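Mll2253 protein (Mesorhizobium loti, PDB 3Q63) is of unknown function but, as an AHA1-family protein of the Bet v 1-like superfamily, may bind a hydrophobic ligand or a partner protein. Local coordinates at residues 26-31 and 93-98; 35-40 and 136-141. All coordinates share one frame; numbering follows the deposited sequence.

In the fold
Both contacts tie the short helices that follow the first strand to the main parts of a Bet v 1-like fold: interaction 1 sets helix 21-29 on the sheet at strand 92-100, and interaction 2 joins helix 31-37 to the long C-terminal helix 118-141. Their centres lie about 12 Å apart. Interaction 1 is wholly buried and purely apolar, leucine against leucine and phenylalanine. Interaction 2 lies farther from the chain's centre and grades from core to surface, where the aliphatic part of an exposed glutamate takes over. Trp37 couples the two: its NE1 probably bonds to Ala27 O at 2.8 Å, while its CZ2 packs on Leu28 CD2 at 3.5 Å.

Interaction 1 (26-31 and 93-98)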
ATOM      1  N   ARG B  26      -9.267 -16.439  13.215  1.00 18.87           N
ATOM      2  CA  ARG B  26      -8.109 -15.903  13.920  1.00 20.64           C
ATOM      3  C   ARG B  26      -7.234 -15.068  13.000  1.00 18.33           C
ATOM      4  O   ARG B  26      -6.781 -13.984  13.374  1.00 18.25           O
ATOM      5  CB  ARG B  26      -7.284 -17.038  14.540  1.00 23.75           C
ATOM      6  CG  ARG B  26      -7.805 -17.489  15.903  1.00 29.10           C
ATOM      7  CD  ARG B  26      -6.941 -18.585  16.508  1.00 31.89           C
ATOM      8  NE  ARG B  26      -7.334 -19.915  16.049  1.00 38.18           N
ATOM      9  CZ  ARG B  26      -8.509 -20.482  16.317  1.00 40.54           C
ATOM     10  NH1 ARG B  26      -9.414 -19.839  17.044  1.00 43.21           N
ATOM     11  NH2 ARG B  26      -8.776 -21.697  15.862  1.00 41.14           N
ATOM     12  N   ALA B  27      -7.008 -15.563  11.788  1.00 18.03           N
ATOM     13  CA  ALA B  27      -6.185 -14.834  10.829  1.00 17.09           C
ATOM     14  C   ALA B  27      -6.821 -13.492  10.454  1.00 17.27           C
ATOM     15  O   ALA B  27      -6.126 -12.561  10.055  1.00 17.47           O
ATOM     16  CB  ALA B  27      -5.962 -15.682   9.577  1.00 17.83           C
ATOM     17  N   LEU B  28      -8.140 -13.395  10.586  1.00 18.00           N
ATOM     18  CA  LEU B  28      -8.858 -12.163  10.248  1.00 18.74           C
ATOM     19  C   LEU B  28      -9.017 -11.194  11.423  1.00 18.35           C
ATOM     20  O   LEU B  28      -9.320 -10.018  11.226  1.00 16.43           O
ATOM     21  CB  LEU B  28     -10.256 -12.503   9.716  1.00 18.41           C
ATOM     22  CG  LEU B  28     -10.350 -13.265   8.393  1.00 19.83           C
ATOM     23  CD1 LEU B  28     -11.763 -13.756   8.179  1.00 19.36           C
ATOM     24  CD2 LEU B  28      -9.903 -12.367   7.254  1.00 19.43           C
ATOM     25  N   THR B  29      -8.809 -11.693  12.639  1.00 17.76           N
ATOM     26  CA  THR B  29      -8.987 -10.890  13.841  1.00 18.29           C
ATOM     27  C   THR B  29      -7.753 -10.718  14.731  1.00 19.22           C
ATOM     28  O   THR B  29      -7.810 -10.016  15.734  1.00 17.86           O
ATOM     29  CB  THR B  29     -10.117 -11.481  14.703  1.00 19.99           C
ATOM     30  OG1 THR B  29      -9.797 -12.836  15.037  1.00 16.48           O
ATOM     31  CG2 THR B  29     -11.440 -11.449  13.940  1.00 19.47           C
ATOM     32  N   GLN B  30      -6.647 -11.359  14.371  1.00 22.30           N
ATOM     33  CA  GLN B  30      -5.419 -11.253  15.158  1.00 23.83           C
ATOM     34  C   GLN B  30      -4.463 -10.278  14.488  1.00 22.89           C
ATOM     35  O   GLN B  30      -4.006 -10.521  13.375  1.00 21.96           O
ATOM     36  CB  GLN B  30      -4.750 -12.615  15.263  1.00 25.59           C
ATOM     37  CG  GLN B  30      -5.574 -13.651  15.993  1.00 30.04           C
ATOM     38  CD  GLN B  30      -5.153 -13.802  17.426  1.00 33.40           C
ATOM     39  OE1 GLN B  30      -5.281 -12.875  18.228  1.00 35.85           O
ATOM     40  NE2 GLN B  30      -4.633 -14.976  17.763  1.00 34.09           N
ATOM     41  N   PRO B  31      -4.131  -9.172  15.172  1.00 23.61           N
ATOM     42  CA  PRO B  31      -3.225  -8.152  14.639  1.00 23.59           C
ATOM     43  C   PRO B  31      -1.963  -8.675  13.966  1.00 23.07           C
ATOM     44  O   PRO B  31      -1.665  -8.307  12.827  1.00 21.02           O
ATOM     45  CB  PRO B  31      -2.904  -7.304  15.867  1.00 23.87           C
ATOM     46  CG  PRO B  31      -4.167  -7.356  16.636  1.00 23.34           C
ATOM     47  CD  PRO B  31      -4.549  -8.825  16.543  1.00 21.90           C
ATOM     48  N   VAL B  93     -16.222  -2.949   4.710  1.00 14.35           N
ATOM     49  CA  VAL B  93     -15.728  -4.258   4.330  1.00 15.11           C
ATOM     50  C   VAL B  93     -16.367  -5.272   5.275  1.00 15.71           C
ATOM     51  O   VAL B  93     -16.252  -5.134   6.490  1.00 14.06           O
ATOM     52  CB  VAL B  93     -14.182  -4.352   4.479  1.00 14.11           C
ATOM     53  CG1 VAL B  93     -13.729  -5.798   4.302  1.00 15.00           C
ATOM     54  CG2 VAL B  93     -13.490  -3.463   3.440  1.00 14.82           C
ATOM     55  N   THR B  94     -17.047  -6.276   4.724  1.00 17.10           N
ATOM     56  CA  THR B  94     -17.690  -7.304   5.549  1.00 17.23           C
ATOM     57  C   THR B  94     -17.259  -8.700   5.097  1.00 17.66           C
ATOM     58  O   THR B  94     -17.359  -9.039   3.917  1.00 17.58           O
ATOM     59  CB  THR B  94     -19.249  -7.207   5.482  1.00 16.96           C
ATOM     60  OG1 THR B  94     -19.677  -5.937   5.992  1.00 17.58           O
ATOM     61  CG2 THR B  94     -19.891  -8.317   6.318  1.00 16.59           C
ATOM     62  N   PHE B  95     -16.764  -9.500   6.038  1.00 16.86           N
ATOM     63  CA  PHE B  95     -16.329 -10.870   5.750  1.00 17.20           C
ATOM     64  C   PHE B  95     -17.410 -11.819   6.245  1.00 17.23           C
ATOM     65  O   PHE B  95     -17.963 -11.620   7.325  1.00 18.30           O
ATOM     66  CB  PHE B  95     -15.026 -11.200   6.487  1.00 18.17           C
ATOM     67  CG  PHE B  95     -13.863 -10.341   6.087  1.00 18.64           C
ATOM     68  CD1 PHE B  95     -13.105 -10.649   4.956  1.00 19.68           C
ATOM     69  CD2 PHE B  95     -13.534  -9.212   6.831  1.00 16.46           C
ATOM     70  CE1 PHE B  95     -12.032  -9.841   4.575  1.00 19.71           C
ATOM     71  CE2 PHE B  95     -12.463  -8.394   6.458  1.00 15.58           C
ATOM     72  CZ  PHE B  95     -11.712  -8.711   5.327  1.00 14.88           C
ATOM     73  N   THR B  96     -17.716 -12.843   5.458  1.00 17.47           N
ATOM     74  CA  THR B  96     -18.723 -13.819   5.850  1.00 16.24           C
ATOM     75  C   THR B  96     -18.120 -15.214   5.721  1.00 16.89           C
ATOM     76  O   THR B  96     -17.663 -15.614   4.645  1.00 15.99           O
ATOM     77  CB  THR B  96     -20.000 -13.697   4.979  1.00 17.84           C
ATOM     78  OG1 THR B  96     -20.515 -12.363   5.086  1.00 17.93           O
ATOM     79  CG2 THR B  96     -21.080 -14.676   5.454  1.00 15.69           C
ATOM     80  N   LEU B  97     -18.087 -15.929   6.843  1.00 15.67           N
ATOM     81  CA  LEU B  97     -17.528 -17.269   6.897  1.00 16.61           C
ATOM     82  C   LEU B  97     -18.658 -18.293   6.938  1.00 17.89           C
ATOM     83  O   LEU B  97     -19.554 -18.214   7.781  1.00 17.05           O
ATOM     84  CB  LEU B  97     -16.633 -17.429   8.136  1.00 16.45           C
ATOM     85  CG  LEU B  97     -15.328 -16.625   8.168  1.00 21.16           C
ATOM     86  CD1 LEU B  97     -15.633 -15.132   8.255  1.00 20.54           C
ATOM     87  CD2 LEU B  97     -14.486 -17.057   9.347  1.00 20.36           C
ATOM     88  N   THR B  98     -18.617 -19.244   6.012  1.00 18.75           N
ATOM     89  CA  THR B  98     -19.633 -20.285   5.946  1.00 20.73           C
ATOM     90  C   THR B  98     -18.917 -21.630   5.987  1.00 20.02           C
ATOM     91  O   THR B  98     -18.160 -21.964   5.086  1.00 21.00           O
ATOM     92  CB  THR B  98     -20.456 -20.194   4.638  1.00 20.33           C
ATOM     93  OG1 THR B  98     -21.063 -18.902   4.543  1.00 19.49           O
ATOM     94  CG2 THR B  98     -21.548 -21.268   4.616  1.00 20.22           C
TER
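Leu28, on the last turn of helix 21-29, meets both Phe95 and Leu97 of strand 92-100, where one of the two short helices of a Bet v 1-like fold rests on the antiparallel sheet. The backbones stay well apart, with Leu28 CA and Phe95 CA at 8.8 Å, and the contact is made by side chains. Leucine suits this site because its fork serves two partners at once. CG lies anti to the carbonyl carbon (chi1 -65°), which carries the fork toward the strand, and the two methyls then part company: CD1 heads for Leu97 and CD2 for the phenylalanine.

On the strand, Phe95 and Leu97 stand two residues apart and so point to the same side, toward the helix, while Thr96 between them turns its CB away. Alternation of this kind gives the inner face its large apolar groups and places the small polar threonine on the reverse. CD2 of Leu28 lies over one face of the phenyl ring, 4.2 Å above its plane and displaced toward the rim, so a methyl meets the flat side of the ring near CE1. Phenylalanine fits because its broad ring can offer that face to Leu28 while also touching Met108 of the adjoining strand 103-113 and Phe132 of helix 118-141, where sheet, short helix and long helix converge. With no polar group in any of the three touching side chains, shape and burial do the work. Leu97, apolar and branched like its partner, meets it tip to tip, Leu28 CD1 standing 4.1 Å from Leu97 CD1.

Interaction 2 (35-40 and 136-141); sequences EEWLMK and EQLLDR
Leu138 of the long helix 118-141 pushes its two methyls against neighbouring residues of helix 31-37, Glu36 and Trp37. Its CG is anti to the backbone N (chi1 172°), which holds the fork out toward the smaller helix. CD1 sits against Glu36 CG at 3.5 Å, whereas CD2 lies 3.8 Å from Glu36 CB, and the two side chains run roughly perpendicular. A glutamate is at home here because only its methylenes are needed for packing: a bend at chi2 (53°) swings the carboxylate away from the leucine, leaving the charge at the surface. Arg141 NH1 stands 6.0 Å from Glu36 OE2, too far for a salt bridge, though the opposite charges may attract weakly.

Trp37 presents an edge rather than a face to the leucine. The CD1 corner of the indole meets Leu138 CD2 at 3.9 Å with the methyl near the ring plane, while Leu38 CB lies over one face. Tryptophan suits the place because its indole is large enough to touch Leu135 of the long helix as well. With Leu138 cut back to an alanine, the Glu36 methylenes and the CD1 edge of Trp37 would probably lose their apolar cover, and a gap is likely to open between the helices. This fits the helix-grip fold of Bet v 1-like proteins, in which a curved antiparallel sheet wraps round a long C-terminal helix and two short helices bridge the two.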
ATOM      1  N   GLU B  35      -1.450  -8.580   9.836  1.00 17.86           N
ATOM      2  CA  GLU B  35      -0.288  -7.943   9.239  1.00 20.69           C
ATOM      3  C   GLU B  35       0.449  -8.856   8.258  1.00 21.24           C
ATOM      4  O   GLU B  35       1.125  -8.381   7.343  1.00 19.98           O
ATOM      5  CB  GLU B  35       0.683  -7.488  10.332  1.00 22.60           C
ATOM      6  CG  GLU B  35       1.906  -6.766   9.788  1.00 26.32           C
ATOM      7  CD  GLU B  35       2.919  -6.448  10.866  1.00 28.93           C
ATOM      8  OE1 GLU B  35       2.539  -5.813  11.870  1.00 29.70           O
ATOM      9  OE2 GLU B  35       4.099  -6.834  10.708  1.00 32.63           O
ATOM     10  N   GLU B  36       0.291 -10.163   8.437  1.00 20.49           N
ATOM     11  CA  GLU B  36       0.952 -11.155   7.597  1.00 22.02           C
ATOM     12  C   GLU B  36       0.384 -11.234   6.177  1.00 21.83           C
ATOM     13  O   GLU B  36       1.130 -11.446   5.225  1.00 21.96           O
ATOM     14  CB  GLU B  36       0.859 -12.526   8.273  1.00 25.64           C
ATOM     15  CG  GLU B  36       2.084 -13.392   8.096  1.00 30.03           C
ATOM     16  CD  GLU B  36       3.363 -12.683   8.509  1.00 32.28           C
ATOM     17  OE1 GLU B  36       3.467 -12.256   9.681  1.00 34.28           O
ATOM     18  OE2 GLU B  36       4.261 -12.540   7.650  1.00 32.54           O
ATOM     19  N   TRP B  37      -0.928 -11.077   6.031  1.00 21.22           N
ATOM     20  CA  TRP B  37      -1.539 -11.138   4.708  1.00 19.55           C
ATOM     21  C   TRP B  37      -2.060  -9.785   4.253  1.00 19.72           C
ATOM     22  O   TRP B  37      -2.251  -9.552   3.060  1.00 21.32           O
ATOM     23  CB  TRP B  37      -2.683 -12.155   4.669  1.00 18.12           C
ATOM     24  CG  TRP B  37      -3.789 -11.895   5.646  1.00 17.41           C
ATOM     25  CD1 TRP B  37      -3.851 -12.319   6.945  1.00 14.82           C
ATOM     26  CD2 TRP B  37      -4.983 -11.140   5.414  1.00 18.52           C
ATOM     27  NE1 TRP B  37      -5.008 -11.874   7.535  1.00 14.04           N
ATOM     28  CE2 TRP B  37      -5.722 -11.149   6.619  1.00 17.17           C
ATOM     29  CE3 TRP B  37      -5.501 -10.454   4.307  1.00 19.12           C
ATOM     30  CZ2 TRP B  37      -6.950 -10.499   6.750  1.00 17.30           C
ATOM     31  CZ3 TRP B  37      -6.729  -9.803   4.439  1.00 20.64           C
ATOM     32  CH2 TRP B  37      -7.438  -9.833   5.654  1.00 20.95           C
ATOM     33  N   LEU B  38      -2.294  -8.891   5.205  1.00 17.70           N
ATOM     34  CA  LEU B  38      -2.786  -7.563   4.877  1.00 18.86           C
ATOM     35  C   LEU B  38      -1.641  -6.577   5.092  1.00 17.47           C
ATOM     36  O   LEU B  38      -0.812  -6.387   4.202  1.00 17.89           O
ATOM     37  CB  LEU B  38      -3.983  -7.223   5.763  1.00 18.46           C
ATOM     38  CG  LEU B  38      -4.756  -5.972   5.369  1.00 23.48           C
ATOM     39  CD1 LEU B  38      -5.381  -6.144   3.979  1.00 23.91           C
ATOM     40  CD2 LEU B  38      -5.824  -5.720   6.402  1.00 21.88           C
HETATM   41  N   MSE B  39      -1.595  -5.956   6.268  1.00 17.20           N
HETATM   42  CA  MSE B  39      -0.522  -5.026   6.618  1.00 18.61           C
HETATM   43  C   MSE B  39      -0.673  -4.543   8.056  1.00 19.44           C
HETATM   44  O   MSE B  39      -1.631  -4.898   8.746  1.00 19.33           O
HETATM   45  CB  MSE B  39      -0.500  -3.824   5.660  1.00 20.91           C
HETATM   46  CG  MSE B  39      -1.664  -2.858   5.816  1.00 22.73           C
HETATM   47 SE   MSE B  39      -1.790  -1.564   4.358  1.00 32.49          SE
HETATM   48  CE  MSE B  39      -2.915  -2.562   3.134  1.00 23.98           C
ATOM     49  N   LYS B  40       0.301  -3.746   8.491  1.00 20.20           N
ATOM     50  CA  LYS B  40       0.354  -3.166   9.828  1.00 20.30           C
ATOM     51  C   LYS B  40      -1.023  -2.679  10.259  1.00 20.05           C
ATOM     52  O   LYS B  40      -1.726  -2.023   9.491  1.00 17.18           O
ATOM     53  CB  LYS B  40       1.327  -1.989   9.828  1.00 23.25           C
ATOM     54  CG  LYS B  40       2.144  -1.812  11.097  1.00 27.91           C
ATOM     55  CD  LYS B  40       1.293  -1.585  12.324  1.00 30.98           C
ATOM     56  CE  LYS B  40       2.177  -1.274  13.533  1.00 35.09           C
ATOM     57  NZ  LYS B  40       3.016  -0.055  13.311  1.00 34.00           N
ATOM     58  N   GLU B 136      -4.344 -17.332   2.271  1.00 21.08           N
ATOM     59  CA  GLU B 136      -4.309 -18.780   2.111  1.00 23.33           C
ATOM     60  C   GLU B 136      -2.901 -19.323   2.296  1.00 23.16           C
ATOM     61  O   GLU B 136      -2.711 -20.429   2.809  1.00 22.60           O
ATOM     62  CB  GLU B 136      -4.847 -19.172   0.740  1.00 24.95           C
ATOM     63  CG  GLU B 136      -6.347 -19.032   0.643  1.00 28.26           C
ATOM     64  CD  GLU B 136      -6.889 -19.498  -0.685  1.00 33.77           C
ATOM     65  OE1 GLU B 136      -6.718 -18.773  -1.686  1.00 36.78           O
ATOM     66  OE2 GLU B 136      -7.473 -20.603  -0.729  1.00 37.74           O
ATOM     67  N   GLN B 137      -1.919 -18.533   1.880  1.00 23.05           N
ATOM     68  CA  GLN B 137      -0.516 -18.911   2.015  1.00 24.35           C
ATOM     69  C   GLN B 137      -0.165 -18.987   3.501  1.00 22.84           C
ATOM     70  O   GLN B 137       0.505 -19.917   3.946  1.00 22.96           O
ATOM     71  CB  GLN B 137       0.369 -17.874   1.313  1.00 26.22           C
ATOM     72  CG  GLN B 137       1.850 -18.000   1.636  1.00 32.66           C
ATOM     73  CD  GLN B 137       2.694 -16.933   0.952  1.00 34.64           C
ATOM     74  OE1 GLN B 137       2.411 -15.733   1.051  1.00 36.44           O
ATOM     75  NE2 GLN B 137       3.745 -17.365   0.260  1.00 36.67           N
ATOM     76  N   LEU B 138      -0.625 -17.996   4.257  1.00 21.86           N
ATOM     77  CA  LEU B 138      -0.380 -17.944   5.694  1.00 21.63           C
ATOM     78  C   LEU B 138      -0.988 -19.159   6.395  1.00 20.80           C
ATOM     79  O   LEU B 138      -0.319 -19.821   7.189  1.00 19.11           O
ATOM     80  CB  LEU B 138      -0.970 -16.663   6.283  1.00 20.21           C
ATOM     81  CG  LEU B 138      -0.966 -16.546   7.808  1.00 21.77           C
ATOM     82  CD1 LEU B 138       0.464 -16.469   8.301  1.00 20.97           C
ATOM     83  CD2 LEU B 138      -1.755 -15.314   8.240  1.00 19.57           C
ATOM     84  N   LEU B 139      -2.254 -19.443   6.100  1.00 20.36           N
ATOM     85  CA  LEU B 139      -2.952 -20.572   6.703  1.00 21.19           C
ATOM     86  C   LEU B 139      -2.253 -21.904   6.416  1.00 23.84           C
ATOM     87  O   LEU B 139      -2.283 -22.816   7.247  1.00 24.52           O
ATOM     88  CB  LEU B 139      -4.410 -20.613   6.215  1.00 19.81           C
ATOM     89  CG  LEU B 139      -5.303 -19.451   6.693  1.00 19.71           C
ATOM     90  CD1 LEU B 139      -6.719 -19.583   6.124  1.00 19.72           C
ATOM     91  CD2 LEU B 139      -5.354 -19.467   8.218  1.00 19.53           C
ATOM     92  N   ASP B 140      -1.620 -22.014   5.248  1.00 24.42           N
ATOM     93  CA  ASP B 140      -0.901 -23.233   4.881  1.00 28.36           C
ATOM     94  C   ASP B 140       0.462 -23.362   5.561  1.00 28.76           C
ATOM     95  O   ASP B 140       0.835 -24.451   5.995  1.00 29.40           O
ATOM     96  CB  ASP B 140      -0.694 -23.323   3.364  1.00 29.16           C
ATOM     97  CG  ASP B 140      -1.966 -23.680   2.617  1.00 34.94           C
ATOM     98  OD1 ASP B 140      -2.878 -24.286   3.232  1.00 35.77           O
ATOM     99  OD2 ASP B 140      -2.050 -23.371   1.405  1.00 36.04           O
ATOM    100  N   ARG B 141       1.210 -22.267   5.655  1.00 29.72           N
ATOM    101  CA  ARG B 141       2.520 -22.349   6.285  1.00 31.58           C
ATOM    102  C   ARG B 141       2.431 -22.454   7.800  1.00 31.40           C
ATOM    103  O   ARG B 141       3.409 -22.799   8.458  1.00 31.97           O
ATOM    104  CB  ARG B 141       3.387 -21.148   5.916  1.00 35.10           C
ATOM    105  CG  ARG B 141       3.013 -19.862   6.619  1.00 38.95           C
ATOM    106  CD  ARG B 141       4.176 -18.886   6.571  1.00 43.41           C
ATOM    107  NE  ARG B 141       4.724 -18.740   5.222  1.00 46.48           N
ATOM    108  CZ  ARG B 141       4.138 -18.062   4.239  1.00 49.15           C
ATOM    109  NH1 ARG B 141       2.974 -17.458   4.447  1.00 49.26           N
ATOM    110  NH2 ARG B 141       4.723 -17.978   3.048  1.00 48.93           N
TER